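Local coordinates for protein fibrillarin-like rRNA/tRNA 2'-O-methyltransferase (Methanocaldococcus jannaschii, PDB 1FBN) that probably transfers methyl groups from S-adenosyl-L-methionine to ribose 2'-hydroxyls of rRNA and tRNA at sites selected by a guide RNA, at residues Leu67-Ile72 with Gly172-Ile176. Numbering follows the deposited sequence.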
loop_
_atom_site.group_PDB
_atom_site.type_symbol
_atom_site.label_atom_id
_atom_site.label_comp_id
_atom_site.label_asym_id
_atom_site.label_seq_id
_atom_site.Cartn_x
_atom_site.Cartn_y
_atom_site.Cartn_z
ATOM N N LEU A 67 -6.272 4.831 -9.969
ATOM C CA LEU A 67 -5.607 5.704 -9.002
ATOM C C LEU A 67 -4.756 6.712 -9.778
ATOM O O LEU A 67 -3.997 6.325 -10.670
ATOM C CB LEU A 67 -4.699 4.882 -8.081
ATOM C CG LEU A 67 -3.958 5.640 -6.980
ATOM C CD1 LEU A 67 -4.947 6.118 -5.937
ATOM C CD2 LEU A 67 -2.917 4.754 -6.333
ATOM N N LYS A 68 -4.908 7.999 -9.459
ATOM C CA LYS A 68 -4.149 9.061 -10.133
ATOM C C LYS A 68 -3.049 9.659 -9.255
ATOM O O LYS A 68 -2.060 10.194 -9.765
ATOM C CB LYS A 68 -5.083 10.178 -10.617
ATOM C CG LYS A 68 -6.176 9.719 -11.572
ATOM C CD LYS A 68 -5.601 9.076 -12.819
ATOM C CE LYS A 68 -6.707 8.487 -13.666
ATOM N NZ LYS A 68 -6.166 7.697 -14.797
ATOM N N VAL A 69 -3.235 9.591 -7.940
ATOM C CA VAL A 69 -2.258 10.121 -6.995
ATOM C C VAL A 69 -1.519 8.969 -6.312
ATOM O O VAL A 69 -2.088 8.266 -5.477
ATOM C CB VAL A 69 -2.933 10.997 -5.901
ATOM C CG1 VAL A 69 -1.878 11.656 -5.020
ATOM C CG2 VAL A 69 -3.830 12.047 -6.539
HETATM N N MSE A 70 -0.271 8.746 -6.715
HETATM C CA MSE A 70 0.560 7.698 -6.122
HETATM C C MSE A 70 1.795 8.393 -5.559
HETATM O O MSE A 70 2.753 8.674 -6.284
HETATM C CB MSE A 70 0.942 6.643 -7.167
HETATM C CG MSE A 70 1.925 5.591 -6.661
HETATM SE SE MSE A 70 1.389 4.772 -5.152
HETATM C CE MSE A 70 2.348 3.274 -5.269
ATOM N N PRO A 71 1.766 8.715 -4.254
ATOM C CA PRO A 71 2.843 9.393 -3.526
ATOM C C PRO A 71 4.111 8.592 -3.206
ATOM O O PRO A 71 5.141 9.178 -2.882
ATOM C CB PRO A 71 2.136 9.867 -2.261
ATOM C CG PRO A 71 1.160 8.769 -2.005
ATOM C CD PRO A 71 0.598 8.500 -3.378
ATOM N N ILE A 72 4.042 7.267 -3.285
ATOM C CA ILE A 72 5.206 6.437 -2.996
ATOM C C ILE A 72 6.229 6.559 -4.121
ATOM O O ILE A 72 5.969 6.158 -5.252
ATOM C CB ILE A 72 4.809 4.955 -2.787
ATOM C CG1 ILE A 72 3.876 4.837 -1.576
ATOM C CG2 ILE A 72 6.060 4.085 -2.599
ATOM C CD1 ILE A 72 3.325 3.446 -1.337
ATOM N N GLY A 172 2.868 15.231 3.617
ATOM C CA GLY A 172 3.003 13.815 3.324
ATOM C C GLY A 172 1.647 13.241 2.962
ATOM O O GLY A 172 0.648 13.957 2.975
ATOM N N TYR A 173 1.593 11.942 2.690
ATOM C CA TYR A 173 0.342 11.308 2.288
ATOM C C TYR A 173 -0.088 10.092 3.089
ATOM O O TYR A 173 0.738 9.301 3.557
ATOM C CB TYR A 173 0.413 10.888 0.818
ATOM C CG TYR A 173 0.453 12.027 -0.163
ATOM C CD1 TYR A 173 1.627 12.747 -0.376
ATOM C CD2 TYR A 173 -0.681 12.387 -0.881
ATOM C CE1 TYR A 173 1.671 13.802 -1.279
ATOM C CE2 TYR A 173 -0.647 13.441 -1.793
ATOM C CZ TYR A 173 0.531 14.145 -1.981
ATOM O OH TYR A 173 0.560 15.213 -2.843
ATOM N N GLY A 174 -1.406 9.935 3.183
ATOM C CA GLY A 174 -1.988 8.800 3.866
ATOM C C GLY A 174 -2.781 8.005 2.842
ATOM O O GLY A 174 -3.598 8.576 2.114
HETATM N N MSE A 175 -2.472 6.716 2.719
HETATM C CA MSE A 175 -3.175 5.826 1.797
HETATM C C MSE A 175 -3.877 4.791 2.671
HETATM O O MSE A 175 -3.232 4.117 3.469
HETATM C CB MSE A 175 -2.193 5.125 0.847
HETATM C CG MSE A 175 -1.392 6.057 -0.050
HETATM SE SE MSE A 175 -0.376 5.181 -1.272
HETATM C CE MSE A 175 -1.571 4.944 -2.581
ATOM N N ILE A 176 -5.195 4.681 2.546
ATOM C CA ILE A 176 -5.933 3.725 3.364
ATOM C C ILE A 176 -7.021 2.969 2.598
ATOM O O ILE A 176 -7.889 3.571 1.954
ATOM C CB ILE A 176 -6.535 4.422 4.632
ATOM C CG1 ILE A 176 -7.187 3.394 5.564
ATOM C CG2 ILE A 176 -7.541 5.502 4.234
ATOM C CD1 ILE A 176 -7.710 3.982 6.855
#
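One face of the Tyr173 ring is covered by Pro71, whose CB sits 3.8 Å from the ring centroid and 29° off its normal, a CH-pi contact. The approach favours the root of the ring: Pro71 CB is 3.4 Å from Tyr173 CG, and Pro71 CG lies against Tyr173 CB. Val69 comes in obliquely near the far part of the ring, its CG1 3.9 Å from Tyr173 CE2, while Val224 of the adjacent strand 220-227 and Val208 of strand 205-212, the next one out, also touch the tyrosine. With an alanine here, Pro71 CB would probably lose the ring it packs on, and a gap would be likely to open beside Val69 CG1. In the Rossmann-like methyltransferase fold, strand 172-179 runs parallel to strand 144-149 and antiparallel to strand 220-227, and residues 67-72, part of the loop between helix 58-64 and strand 77-81, lie across one side of this sheet. Two residues along the strand, selenomethionine Met175 reaches the same loop. Its SE sits against the CG-CD side of the proline, 4.0 Å from Pro71 CG, and Ile72 CD1 approaches that selenium at 4.1 Å. A bend at the last torsion (chi3 85°) brings Met175 CE to 4.0 Å from Leu67 CD2 and against the selenium of Met70, the two selenomethionine side chains crossing at about a right angle. Leu59 of helix 58-64 touches both selenomethionines.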